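Local atomic coordinates of exported protein (PDB entry 4I17), a protein that is of unknown function but, as a TPR-repeat protein that appears to be exported, probably serves as a helical scaffold for binding other proteins. Residues 74-79 with 107-112; 60-65 with 83-88; 142-147 with 153-158; 32-37 with 43-48; 119-124 with 149-154. All coordinates share one frame; numbering follows the deposited sequence.

In the fold
The chain is a row of antiparallel helices, and the five contacts sample it from near the N-terminal end to the middle. Contact 4, the farthest from the chain's centre, and contact 2 lie in buried ground and touch each other through Tyr64 and Phe65; contact 3 is buried as well. Contact 1 is partly buried and contact 5 lies at the surface. Contacts 1 and 2 share helix 75-88, contacts 1 and 5 share helix 110-129, and contacts 3 and 5 adjoin on helix 149-174. Small residues meet in contacts 2 and 3, a leucine plugs contact 4, and the more open contacts add an asparagine cap or bound sulfate.

Contact 1. Residues 74-79 with 107-112; sequences NLANAY and PGNATI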
# COMPACT_ATOMS: atom_id res chain seq x y z
N ASN A 74 -5.88 18.66 7.52
CA ASN A 74 -5.07 17.54 8.04
C ASN A 74 -5.16 16.33 7.09
O ASN A 74 -5.48 15.22 7.51
CB ASN A 74 -5.67 17.18 9.42
CG ASN A 74 -4.78 16.44 10.37
OD1 ASN A 74 -3.59 16.29 10.14
ND2 ASN A 74 -5.36 15.95 11.46
N LEU A 75 -4.98 16.60 5.80
CA LEU A 75 -5.26 15.64 4.74
C LEU A 75 -4.57 14.31 4.84
O LEU A 75 -5.24 13.31 4.65
CB LEU A 75 -4.99 16.24 3.37
CG LEU A 75 -6.06 17.20 2.92
CD1 LEU A 75 -5.67 17.83 1.60
CD2 LEU A 75 -7.41 16.50 2.79
N ALA A 76 -3.27 14.27 5.12
CA ALA A 76 -2.62 12.95 5.21
C ALA A 76 -3.23 12.12 6.34
O ALA A 76 -3.55 10.95 6.14
CB ALA A 76 -1.13 13.10 5.41
N ASN A 77 -3.44 12.73 7.50
CA ASN A 77 -4.03 12.02 8.63
C ASN A 77 -5.48 11.63 8.36
O ASN A 77 -5.89 10.55 8.80
CB ASN A 77 -3.94 12.88 9.88
CG ASN A 77 -2.54 12.89 10.43
OD1 ASN A 77 -1.82 11.89 10.37
ND2 ASN A 77 -2.09 14.03 10.90
N ALA A 78 -6.26 12.49 7.66
CA ALA A 78 -7.67 12.20 7.35
C ALA A 78 -7.77 11.04 6.35
O ALA A 78 -8.62 10.17 6.53
CB ALA A 78 -8.36 13.44 6.80
N TYR A 79 -6.90 10.99 5.32
CA TYR A 79 -6.91 9.84 4.39
C TYR A 79 -6.47 8.56 5.09
O TYR A 79 -7.04 7.51 4.81
CB TYR A 79 -5.99 10.07 3.18
CG TYR A 79 -6.65 10.88 2.09
CD1 TYR A 79 -7.65 10.33 1.29
CD2 TYR A 79 -6.31 12.21 1.88
CE1 TYR A 79 -8.27 11.08 0.29
CE2 TYR A 79 -6.90 12.96 0.87
CZ TYR A 79 -7.89 12.39 0.08
OH TYR A 79 -8.47 13.13 -0.91
N PRO A 107 1.12 14.06 -2.52
CA PRO A 107 2.28 13.27 -2.98
C PRO A 107 3.50 13.48 -2.08
O PRO A 107 3.68 14.56 -1.53
CB PRO A 107 2.56 13.80 -4.39
CG PRO A 107 1.34 14.56 -4.77
CD PRO A 107 0.74 15.08 -3.52
N GLY A 108 4.27 12.42 -1.91
CA GLY A 108 5.48 12.45 -1.09
C GLY A 108 5.24 12.51 0.40
O GLY A 108 6.11 12.99 1.13
N ASN A 109 4.02 12.09 0.87
CA ASN A 109 3.77 12.04 2.30
C ASN A 109 4.33 10.69 2.75
O ASN A 109 3.88 9.67 2.24
CB ASN A 109 2.27 12.22 2.65
CG ASN A 109 1.98 12.01 4.12
OD1 ASN A 109 1.76 10.88 4.57
ND2 ASN A 109 2.02 13.09 4.90
N ALA A 110 5.35 10.70 3.64
CA ALA A 110 6.02 9.48 4.10
C ALA A 110 5.06 8.38 4.59
O ALA A 110 5.15 7.26 4.09
CB ALA A 110 7.02 9.80 5.21
N THR A 111 4.15 8.68 5.54
CA THR A 111 3.28 7.65 6.11
C THR A 111 2.30 7.07 5.03
O THR A 111 2.20 5.85 4.96
CB THR A 111 2.60 8.13 7.40
OG1 THR A 111 3.64 8.53 8.31
CG2 THR A 111 1.80 7.03 8.07
N ILE A 112 1.65 7.91 4.19
CA ILE A 112 0.75 7.39 3.13
C ILE A 112 1.55 6.53 2.14
O ILE A 112 1.09 5.44 1.77
CB ILE A 112 -0.06 8.49 2.40
CG1 ILE A 112 -0.99 9.23 3.37
CG2 ILE A 112 -0.90 7.87 1.25
CD1 ILE A 112 -1.62 10.44 2.75
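In this TPR-type array of antiparallel helices, the first turns of helix 75-88 and helix 110-129 lie side by side, and Ala76 meets Asn109 and Ile112 where they do. The methyl of Ala76 is the meeting point, touching both residues. It sits over the face of the Asn109 amide, nearer its nitrogen end, with CB 3.2 Å from Asn109 ND2, a close approach for a carbon and a nitrogen. It also meets the end of Ile112, whose CD1 lies 3.7 Å from Ala76 CA and 3.8 Å from Ala76 CB. Ile112 reaches that far because CD1 is anti to CA (chi2 171°), so the branch is extended. The same CD1 grazes Tyr79 CB at 4.4 Å, one turn further along helix 75-88, while the Tyr79 ring swings off to pack on Thr98, Glu101 and Ala105 of helix 92-105. Helix 92-105 also reaches Ile112, through Ile103. Asn109 does two jobs at once. It is the N-cap of helix 110-129, and the capping bond helps fix the rotation of its amide, whose face is turned to Ala76. The bond itself runs from Ile112 N to Asn109 OD1, 3.0 Å long and nearly straight at 171°, with the donor lying in the carbonyl plane.

Contact 2. Residues 60-65 with 83-88; sequences EAADYF and SAAYRD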
# COMPACT_ATOMS: atom_id res chain seq x y z
N GLU A 60 -19.14 5.24 10.31
CA GLU A 60 -19.28 6.59 10.82
C GLU A 60 -17.91 7.28 10.78
O GLU A 60 -17.80 8.43 10.34
CB GLU A 60 -19.89 6.54 12.24
CG GLU A 60 -21.25 5.84 12.27
CD GLU A 60 -21.36 4.34 12.54
OE1 GLU A 60 -20.55 3.53 12.01
OE2 GLU A 60 -22.32 3.97 13.25
N ALA A 61 -16.84 6.54 11.17
CA ALA A 61 -15.47 7.08 11.16
C ALA A 61 -15.11 7.60 9.74
O ALA A 61 -14.71 8.76 9.57
CB ALA A 61 -14.47 6.01 11.61
N ALA A 62 -15.37 6.75 8.73
CA ALA A 62 -15.09 7.08 7.34
C ALA A 62 -15.86 8.34 6.93
O ALA A 62 -15.28 9.23 6.31
CB ALA A 62 -15.44 5.89 6.44
N ASP A 63 -17.12 8.49 7.37
CA ASP A 63 -17.94 9.67 7.07
C ASP A 63 -17.33 10.95 7.68
O ASP A 63 -17.29 11.98 7.01
CB ASP A 63 -19.40 9.50 7.57
CG ASP A 63 -20.22 8.50 6.74
OD1 ASP A 63 -19.91 8.33 5.55
OD2 ASP A 63 -21.16 7.90 7.29
N TYR A 64 -16.87 10.90 8.93
CA TYR A 64 -16.26 12.07 9.56
C TYR A 64 -14.89 12.38 8.95
O TYR A 64 -14.62 13.56 8.70
CB TYR A 64 -16.18 11.92 11.09
CG TYR A 64 -17.57 12.03 11.65
CD1 TYR A 64 -18.27 13.23 11.61
CD2 TYR A 64 -18.24 10.90 12.12
CE1 TYR A 64 -19.61 13.31 12.03
CE2 TYR A 64 -19.57 10.97 12.55
CZ TYR A 64 -20.25 12.17 12.50
OH TYR A 64 -21.55 12.21 12.91
N PHE A 65 -14.06 11.38 8.67
CA PHE A 65 -12.77 11.71 8.01
C PHE A 65 -13.04 12.36 6.63
O PHE A 65 -12.29 13.23 6.22
CB PHE A 65 -11.90 10.47 7.87
CG PHE A 65 -11.38 9.96 9.20
CD1 PHE A 65 -10.60 10.77 10.03
CD2 PHE A 65 -11.63 8.64 9.61
CE1 PHE A 65 -10.07 10.27 11.22
CE2 PHE A 65 -11.09 8.15 10.79
CZ PHE A 65 -10.30 8.96 11.58
N SER A 83 -8.76 5.28 5.48
CA SER A 83 -8.26 3.97 5.02
C SER A 83 -8.30 2.97 6.17
O SER A 83 -8.75 1.84 5.97
CB SER A 83 -6.83 4.09 4.47
OG SER A 83 -5.85 4.16 5.49
N ALA A 84 -7.85 3.38 7.39
CA ALA A 84 -7.84 2.51 8.56
C ALA A 84 -9.23 2.02 8.91
O ALA A 84 -9.39 0.87 9.35
CB ALA A 84 -7.21 3.21 9.76
N ALA A 85 -10.24 2.89 8.75
CA ALA A 85 -11.63 2.52 9.03
C ALA A 85 -12.06 1.40 8.08
O ALA A 85 -12.67 0.44 8.52
CB ALA A 85 -12.54 3.74 8.87
N TYR A 86 -11.67 1.48 6.79
CA TYR A 86 -12.00 0.43 5.81
C TYR A 86 -11.22 -0.86 6.08
O TYR A 86 -11.79 -1.94 5.93
CB TYR A 86 -11.79 0.95 4.39
CG TYR A 86 -12.99 1.76 3.96
CD1 TYR A 86 -14.23 1.16 3.74
CD2 TYR A 86 -12.88 3.13 3.75
CE1 TYR A 86 -15.33 1.90 3.33
CE2 TYR A 86 -13.99 3.89 3.37
CZ TYR A 86 -15.20 3.27 3.14
OH TYR A 86 -16.28 4.00 2.70
N ARG A 87 -9.95 -0.76 6.54
CA ARG A 87 -9.13 -1.90 6.96
C ARG A 87 -9.85 -2.63 8.11
O ARG A 87 -9.96 -3.85 8.12
CB ARG A 87 -7.74 -1.38 7.40
CG ARG A 87 -6.67 -2.47 7.64
CD ARG A 87 -5.30 -1.88 7.96
NE ARG A 87 -5.30 -1.09 9.20
CZ ARG A 87 -4.65 0.06 9.36
NH1 ARG A 87 -3.89 0.55 8.39
NH2 ARG A 87 -4.74 0.72 10.51
N ASP A 88 -10.38 -1.86 9.08
CA ASP A 88 -11.12 -2.37 10.25
C ASP A 88 -12.45 -3.03 9.82
O ASP A 88 -12.91 -3.98 10.47
CB ASP A 88 -11.35 -1.26 11.25
CG ASP A 88 -10.11 -0.75 11.97
OD1 ASP A 88 -9.15 -1.53 12.12
OD2 ASP A 88 -10.13 0.42 12.44
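Ala61, Ala62 and Ala85 are the bumps that meet here, and because each is a single methyl the two helices can come close: their axes approach to 8.7 Å, and Ala62 CA and Ala85 CA are 6.0 Å apart. Ala85 CB enters the shallow hollow between Ala61 and Ala62. It lies 4.0 Å from Ala61 CB and 4.1 Å from Ala62 N, so it rests against the backbone of helix 58-70 as well as on a side chain. Ala62 CB is a little further off, at 4.4 Å from Ala85 CB. This is the close pairing of neighbouring antiparallel helices expected in a TPR array, where small residues let one helix nestle against the next; the segment directions differ by 167°. Beyond the alanines the spacing is filled by a ring. The first torsion of Tyr86 (chi1 -81°) turns its phenol off the carbonyl side and toward helix 58-70, until CE2 comes 3.9 Å from Ala62 CB, the methyl meeting the ring obliquely. The ring thus borders the Ala62 side of the alanine cluster, and it also leans on Glu94 and Thr98 of helix 92-105. Ala61 also touches Ala52 and Asp53 of helix 42-54.

Contact 3. Residues 142-147 with 153-158; sequences HATDVT and TDALYS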
# COMPACT_ATOMS: atom_id res chain seq x y z
N HIS A 142 2.85 -1.66 -9.03
CA HIS A 142 2.11 -0.59 -8.35
C HIS A 142 2.90 -0.04 -7.18
O HIS A 142 2.85 1.16 -6.91
CB HIS A 142 0.76 -1.10 -7.85
CG HIS A 142 -0.29 -1.17 -8.91
ND1 HIS A 142 -0.89 -0.02 -9.41
CD2 HIS A 142 -0.89 -2.25 -9.46
CE1 HIS A 142 -1.81 -0.44 -10.27
NE2 HIS A 142 -1.83 -1.78 -10.35
N ALA A 143 3.68 -0.90 -6.49
CA ALA A 143 4.49 -0.39 -5.36
C ALA A 143 5.62 0.53 -5.87
O ALA A 143 6.19 1.25 -5.07
CB ALA A 143 5.06 -1.54 -4.54
N THR A 144 5.93 0.52 -7.18
CA THR A 144 6.97 1.42 -7.74
C THR A 144 6.38 2.83 -7.98
O THR A 144 7.16 3.73 -8.29
CB THR A 144 7.62 0.87 -9.05
OG1 THR A 144 6.69 0.95 -10.13
CG2 THR A 144 8.14 -0.55 -8.93
N ASP A 145 5.04 3.04 -7.82
CA ASP A 145 4.34 4.34 -8.01
C ASP A 145 4.65 5.37 -6.91
O ASP A 145 4.24 6.53 -7.03
CB ASP A 145 2.81 4.18 -8.07
CG ASP A 145 2.25 3.25 -9.14
OD1 ASP A 145 2.97 2.98 -10.13
OD2 ASP A 145 1.08 2.81 -8.99
N VAL A 146 5.31 4.96 -5.84
CA VAL A 146 5.70 5.86 -4.75
C VAL A 146 6.87 6.73 -5.25
O VAL A 146 7.61 6.31 -6.15
CB VAL A 146 6.03 5.10 -3.44
CG1 VAL A 146 4.79 4.40 -2.87
CG2 VAL A 146 7.17 4.12 -3.63
N THR A 147 7.04 7.91 -4.67
CA THR A 147 8.12 8.81 -5.09
C THR A 147 9.43 8.47 -4.39
O THR A 147 10.49 8.81 -4.89
CB THR A 147 7.75 10.29 -4.83
OG1 THR A 147 7.66 10.52 -3.44
CG2 THR A 147 6.45 10.69 -5.50
N THR A 153 13.11 1.01 -4.73
CA THR A 153 14.19 0.01 -4.79
C THR A 153 13.68 -1.35 -4.32
O THR A 153 13.98 -2.33 -4.96
CB THR A 153 15.36 0.43 -3.92
OG1 THR A 153 15.90 1.64 -4.43
CG2 THR A 153 16.46 -0.64 -3.85
N ASP A 154 12.95 -1.43 -3.20
CA ASP A 154 12.56 -2.80 -2.82
C ASP A 154 11.39 -3.39 -3.67
O ASP A 154 11.30 -4.61 -3.81
CB ASP A 154 12.32 -2.88 -1.33
CG ASP A 154 13.69 -2.75 -0.63
OD1 ASP A 154 14.41 -3.78 -0.53
OD2 ASP A 154 14.09 -1.61 -0.30
N ALA A 155 10.59 -2.54 -4.36
CA ALA A 155 9.60 -3.09 -5.31
C ALA A 155 10.36 -3.64 -6.54
O ALA A 155 10.02 -4.71 -7.05
CB ALA A 155 8.61 -2.00 -5.71
N LEU A 156 11.40 -2.92 -7.01
CA LEU A 156 12.23 -3.36 -8.16
C LEU A 156 13.03 -4.58 -7.81
O LEU A 156 13.16 -5.49 -8.64
CB LEU A 156 13.15 -2.22 -8.62
CG LEU A 156 12.42 -1.06 -9.25
CD1 LEU A 156 13.32 0.14 -9.34
CD2 LEU A 156 11.86 -1.40 -10.63
N TYR A 157 13.58 -4.63 -6.58
CA TYR A 157 14.33 -5.81 -6.15
C TYR A 157 13.38 -7.05 -6.08
O TYR A 157 13.76 -8.15 -6.53
CB TYR A 157 14.92 -5.47 -4.77
CG TYR A 157 15.87 -6.44 -4.10
CD1 TYR A 157 16.43 -7.52 -4.79
CD2 TYR A 157 16.28 -6.24 -2.78
CE1 TYR A 157 17.30 -8.41 -4.16
CE2 TYR A 157 17.14 -7.11 -2.15
CZ TYR A 157 17.67 -8.18 -2.85
OH TYR A 157 18.56 -8.99 -2.20
N SER A 158 12.13 -6.86 -5.59
CA SER A 158 11.13 -7.95 -5.53
C SER A 158 10.81 -8.42 -6.96
O SER A 158 10.73 -9.62 -7.18
CB SER A 158 9.86 -7.45 -4.86
OG SER A 158 10.10 -7.19 -3.48
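The backbones come within 5.8 Å between Thr144 CA and Ala155 CA, as the chain leaving helix 133-143 passes the early part of helix 149-174. Ala155 CB is the shared point: it touches Ala143 CB at 3.8 Å and Thr144 CG2 at 3.6 Å. Thr144 meets the helix with its methyl because its first torsion (chi1 72°) tucks OG1 in between the backbone N and the carbonyl carbon, where it bonds to Lys141 O, and leaves CG2 to face Ala155. The methyl also reaches Leu156 CD2 at 4.2 Å, the two side chains crossing at about a right angle. Polar bonds flank this apolar patch, since Lys152 NZ is hydrogen-bonded to the carbonyl oxygens of Thr144 and Val146 and so ties the connecting turn to helix 149-174. Around the contact, Ala143 packs on Tyr120 and Leu121 of helix 110-129, whereas Leu156 turns to Glu205 and Leu209 of helix 182-209.

Contact 4. Residues 32-37 with 43-48; sequences EYLKLT and VTAYNC
Apolar packing carries this contact, and Leu34 does most of it. Its CD1 fits against the flank of helix 42-54, 3.7 Å from Ala45 CA and 4.0 Å from Cys48 CB, so it spans one turn of that helix and touches backbone as well as side chains. The first torsion of the leucine (chi1 -67°) brings CD1 to the face of helix 42-54. Leu34 and Thr44 run past each other in opposite senses, CD1 lying 4.2 Å from Thr44 CG2.

The aromatic part is Tyr33 with that same methyl. Thr44 CG2 meets the ring obliquely, 3.7 Å from Tyr33 CD2, and Thr37 OG1 lies over one face of the ring.

Hydrogen bonds work at the margins. Thr37 OG1 donates to Tyr33 O at 2.8 Å from above the carbonyl plane, a bond at the C-terminal end of helix 23-36. The hydroxyls of Tyr33 and Thr44 both bond to Asp41 OD2, in the connection between the helices, so one carboxylate oxygen links the two sides of the contact.

Tyr64 of helix 58-70 packs on both Leu34 and Cys48. Two consecutive helices meeting antiparallel, their segments at 141°, with the next helix laid over their seam, are the helix-turn-helix stacking of a TPR fold.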
# COMPACT_ATOMS: atom_id res chain seq x y z
N GLU A 32 -23.30 15.05 17.43
CA GLU A 32 -24.47 15.92 17.58
C GLU A 32 -24.10 17.36 17.27
O GLU A 32 -24.83 18.03 16.56
CB GLU A 32 -25.05 15.80 19.00
CG GLU A 32 -26.41 16.48 19.16
CD GLU A 32 -27.56 16.02 18.27
OE1 GLU A 32 -27.58 14.83 17.87
OE2 GLU A 32 -28.45 16.85 18.00
N TYR A 33 -22.94 17.82 17.74
CA TYR A 33 -22.46 19.18 17.46
C TYR A 33 -22.32 19.40 15.96
O TYR A 33 -22.80 20.41 15.44
CB TYR A 33 -21.13 19.39 18.18
CG TYR A 33 -20.29 20.52 17.62
CD1 TYR A 33 -20.60 21.84 17.91
CD2 TYR A 33 -19.14 20.25 16.89
CE1 TYR A 33 -19.81 22.89 17.43
CE2 TYR A 33 -18.34 21.29 16.41
CZ TYR A 33 -18.68 22.60 16.69
OH TYR A 33 -17.87 23.60 16.22
N LEU A 34 -21.65 18.46 15.25
CA LEU A 34 -21.45 18.58 13.80
C LEU A 34 -22.78 18.55 13.03
O LEU A 34 -22.95 19.34 12.11
CB LEU A 34 -20.49 17.52 13.27
CG LEU A 34 -19.04 17.70 13.78
CD1 LEU A 34 -18.23 16.40 13.62
CD2 LEU A 34 -18.35 18.87 13.07
N LYS A 35 -23.71 17.70 13.42
CA LYS A 35 -25.05 17.66 12.82
C LYS A 35 -25.75 19.04 12.95
O LYS A 35 -26.34 19.52 11.99
CB LYS A 35 -25.89 16.58 13.50
CG LYS A 35 -27.31 16.41 12.97
CD LYS A 35 -28.10 15.51 13.90
CE LYS A 35 -29.41 15.04 13.30
NZ LYS A 35 -30.19 14.22 14.26
N LEU A 36 -25.66 19.67 14.11
CA LEU A 36 -26.34 20.93 14.38
C LEU A 36 -25.64 22.19 13.82
O LEU A 36 -26.25 23.27 13.82
CB LEU A 36 -26.53 21.08 15.89
CG LEU A 36 -27.41 20.01 16.58
CD1 LEU A 36 -27.33 20.13 18.10
CD2 LEU A 36 -28.87 20.11 16.12
N THR A 37 -24.40 22.06 13.34
CA THR A 37 -23.60 23.18 12.81
C THR A 37 -23.18 22.96 11.35
O THR A 37 -22.14 23.48 10.91
CB THR A 37 -22.37 23.40 13.69
OG1 THR A 37 -21.63 22.18 13.68
CG2 THR A 37 -22.74 23.81 15.12
N VAL A 43 -11.71 20.34 12.37
CA VAL A 43 -10.85 19.89 13.50
C VAL A 43 -11.67 18.88 14.34
O VAL A 43 -11.19 17.78 14.63
CB VAL A 43 -10.35 21.09 14.36
CG1 VAL A 43 -9.61 20.59 15.60
CG2 VAL A 43 -9.46 22.03 13.52
N THR A 44 -12.93 19.26 14.67
CA THR A 44 -13.82 18.39 15.42
C THR A 44 -14.20 17.19 14.57
O THR A 44 -14.25 16.09 15.11
CB THR A 44 -15.04 19.16 15.91
OG1 THR A 44 -14.55 20.16 16.81
CG2 THR A 44 -16.04 18.28 16.64
N ALA A 45 -14.44 17.36 13.25
CA ALA A 45 -14.75 16.20 12.40
C ALA A 45 -13.63 15.15 12.43
O ALA A 45 -13.93 13.96 12.54
CB ALA A 45 -15.00 16.64 10.97
N TYR A 46 -12.35 15.58 12.36
CA TYR A 46 -11.23 14.66 12.41
C TYR A 46 -11.25 13.93 13.79
O TYR A 46 -11.16 12.71 13.84
CB TYR A 46 -9.89 15.41 12.16
CG TYR A 46 -8.72 14.46 12.34
CD1 TYR A 46 -8.35 13.58 11.32
CD2 TYR A 46 -8.08 14.33 13.57
CE1 TYR A 46 -7.37 12.62 11.52
CE2 TYR A 46 -7.09 13.38 13.78
CZ TYR A 46 -6.75 12.51 12.75
OH TYR A 46 -5.78 11.56 12.92
N ASN A 47 -11.40 14.69 14.89
CA ASN A 47 -11.42 14.07 16.22
C ASN A 47 -12.57 13.08 16.34
O ASN A 47 -12.40 12.02 16.93
CB ASN A 47 -11.56 15.14 17.31
CG ASN A 47 -10.28 15.88 17.55
OD1 ASN A 47 -9.17 15.40 17.26
ND2 ASN A 47 -10.40 17.05 18.14
N CYS A 48 -13.73 13.43 15.76
CA CYS A 48 -14.94 12.59 15.79
C CYS A 48 -14.68 11.28 15.04
O CYS A 48 -15.05 10.22 15.54
CB CYS A 48 -16.13 13.35 15.22
SG CYS A 48 -17.74 12.57 15.56

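Contact 5. Residues 119-124 with 149-154; sequences YYLKEG and KKWKTD. With SO4 (sulfate ion), chain D; SO4 (sulfate ion), chain B.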
# COMPACT_ATOMS: atom_id res chain seq x y z
N TYR A 119 1.10 -2.32 1.21
CA TYR A 119 -0.07 -3.05 0.72
C TYR A 119 0.27 -3.85 -0.55
O TYR A 119 -0.03 -5.06 -0.66
CB TYR A 119 -1.22 -2.08 0.43
CG TYR A 119 -2.41 -2.78 -0.18
CD1 TYR A 119 -3.36 -3.41 0.62
CD2 TYR A 119 -2.54 -2.88 -1.57
CE1 TYR A 119 -4.43 -4.11 0.05
CE2 TYR A 119 -3.61 -3.58 -2.14
CZ TYR A 119 -4.56 -4.17 -1.32
OH TYR A 119 -5.63 -4.83 -1.87
N TYR A 120 0.85 -3.15 -1.54
CA TYR A 120 1.18 -3.76 -2.81
C TYR A 120 2.35 -4.74 -2.70
O TYR A 120 2.35 -5.73 -3.44
CB TYR A 120 1.44 -2.69 -3.88
CG TYR A 120 0.13 -2.17 -4.44
CD1 TYR A 120 -0.77 -3.03 -5.07
CD2 TYR A 120 -0.23 -0.82 -4.31
CE1 TYR A 120 -1.97 -2.56 -5.61
CE2 TYR A 120 -1.42 -0.34 -4.84
CZ TYR A 120 -2.30 -1.22 -5.48
OH TYR A 120 -3.49 -0.77 -6.00
N LEU A 121 3.34 -4.49 -1.81
CA LEU A 121 4.43 -5.47 -1.66
C LEU A 121 3.89 -6.78 -1.03
O LEU A 121 4.28 -7.87 -1.44
CB LEU A 121 5.54 -4.90 -0.79
CG LEU A 121 6.33 -3.71 -1.40
CD1 LEU A 121 7.16 -3.01 -0.33
CD2 LEU A 121 7.15 -4.13 -2.58
N LYS A 122 2.97 -6.66 -0.07
CA LYS A 122 2.33 -7.82 0.58
C LYS A 122 1.46 -8.58 -0.41
O LYS A 122 1.51 -9.80 -0.41
CB LYS A 122 1.51 -7.37 1.79
N GLU A 123 0.69 -7.87 -1.28
CA GLU A 123 -0.12 -8.49 -2.33
C GLU A 123 0.78 -9.22 -3.32
O GLU A 123 0.50 -10.38 -3.65
CB GLU A 123 -0.98 -7.46 -3.08
CG GLU A 123 -2.17 -6.95 -2.28
CD GLU A 123 -3.16 -8.05 -1.96
OE1 GLU A 123 -3.81 -8.55 -2.90
OE2 GLU A 123 -3.22 -8.48 -0.78
N GLY A 124 1.86 -8.56 -3.76
CA GLY A 124 2.81 -9.19 -4.69
C GLY A 124 3.40 -10.47 -4.11
O GLY A 124 3.51 -11.48 -4.81
N LYS A 149 12.70 6.82 -3.38
CA LYS A 149 13.68 5.95 -4.08
C LYS A 149 13.90 4.64 -3.30
O LYS A 149 14.10 3.59 -3.90
CB LYS A 149 15.02 6.69 -4.21
CG LYS A 149 15.02 7.81 -5.24
CD LYS A 149 16.40 8.51 -5.34
CE LYS A 149 17.51 7.63 -5.87
NZ LYS A 149 18.85 8.28 -5.75
N LYS A 150 13.86 4.69 -1.96
CA LYS A 150 14.05 3.50 -1.11
C LYS A 150 12.95 2.48 -1.33
O LYS A 150 13.22 1.29 -1.51
CB LYS A 150 14.13 3.89 0.38
CG LYS A 150 15.29 4.84 0.75
CD LYS A 150 16.68 4.25 0.49
CE LYS A 150 17.76 5.30 0.46
NZ LYS A 150 19.07 4.73 0.03
N TRP A 151 11.69 2.93 -1.31
CA TRP A 151 10.56 2.03 -1.49
C TRP A 151 10.49 1.55 -2.91
O TRP A 151 10.10 0.40 -3.14
CB TRP A 151 9.27 2.71 -1.08
CG TRP A 151 9.19 2.80 0.41
CD1 TRP A 151 9.70 3.79 1.21
CD2 TRP A 151 8.68 1.79 1.29
NE1 TRP A 151 9.50 3.47 2.54
CE2 TRP A 151 8.86 2.26 2.62
CE3 TRP A 151 8.13 0.51 1.10
CZ2 TRP A 151 8.49 1.50 3.73
CZ3 TRP A 151 7.68 -0.19 2.21
CH2 TRP A 151 7.88 0.30 3.50
N LYS A 152 10.90 2.39 -3.87
CA LYS A 152 10.94 1.96 -5.27
C LYS A 152 11.96 0.84 -5.40
O LYS A 152 11.74 -0.13 -6.12
CB LYS A 152 11.35 3.12 -6.18
CG LYS A 152 10.23 4.04 -6.62
CD LYS A 152 10.78 4.85 -7.82
CE LYS A 152 10.08 6.16 -8.07
NZ LYS A 152 8.73 5.95 -8.68
N THR A 153 13.11 1.01 -4.73
CA THR A 153 14.19 0.01 -4.79
C THR A 153 13.68 -1.35 -4.32
O THR A 153 13.98 -2.33 -4.96
CB THR A 153 15.36 0.43 -3.92
OG1 THR A 153 15.90 1.64 -4.43
CG2 THR A 153 16.46 -0.64 -3.85
N ASP A 154 12.95 -1.43 -3.20
CA ASP A 154 12.56 -2.80 -2.82
C ASP A 154 11.39 -3.39 -3.67
O ASP A 154 11.30 -4.61 -3.81
CB ASP A 154 12.32 -2.88 -1.33
CG ASP A 154 13.69 -2.75 -0.63
OD1 ASP A 154 14.41 -3.78 -0.53
OD2 ASP A 154 14.09 -1.61 -0.30
S SO4 D . 14.21 8.52 -0.37
O1 SO4 D . 13.18 7.76 0.33
O2 SO4 D . 13.77 8.93 -1.73
O3 SO4 D . 14.51 9.72 0.42
O4 SO4 D . 15.42 7.73 -0.49
S SO4 B . 18.62 1.65 3.02
O1 SO4 B . 17.51 0.83 2.55
O2 SO4 B . 18.13 2.61 4.01
O3 SO4 B . 19.65 0.82 3.63
O4 SO4 B . 19.18 2.36 1.88
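Apolar contact comes down to Leu121 and Trp151. Leu121 CD1 points at the rim of the indole, in its plane, 3.8 Å from Trp151 CZ3 and 3.9 Å from Trp151 CE3, and the two side chains cross at about a right angle. The other branch, CD2, passes Asp154 O at 4.4 Å. Leu121 also packs on Ala143, and Trp151 on Val146, so this surface patch joins helix 110-129 to helix 149-174 of the TPR-type array, beside helix 133-143. Hydrogen bonding lies along helix 149-174 itself. Lys149 O takes two donors from Thr153, OG1 at 2.7 Å and the backbone N, which approach from opposite faces of its plane. Sulfates, probably from the crystallisation liquor, bind at the helix start: the backbone N-H of Lys149 donates to O2 of one, N to O2 2.9 Å, and Lys150 NZ, in one of two conformers, reaches O4 of the other at 3.0 Å. Among charged groups, Asp154 forms a salt bridge with Arg213.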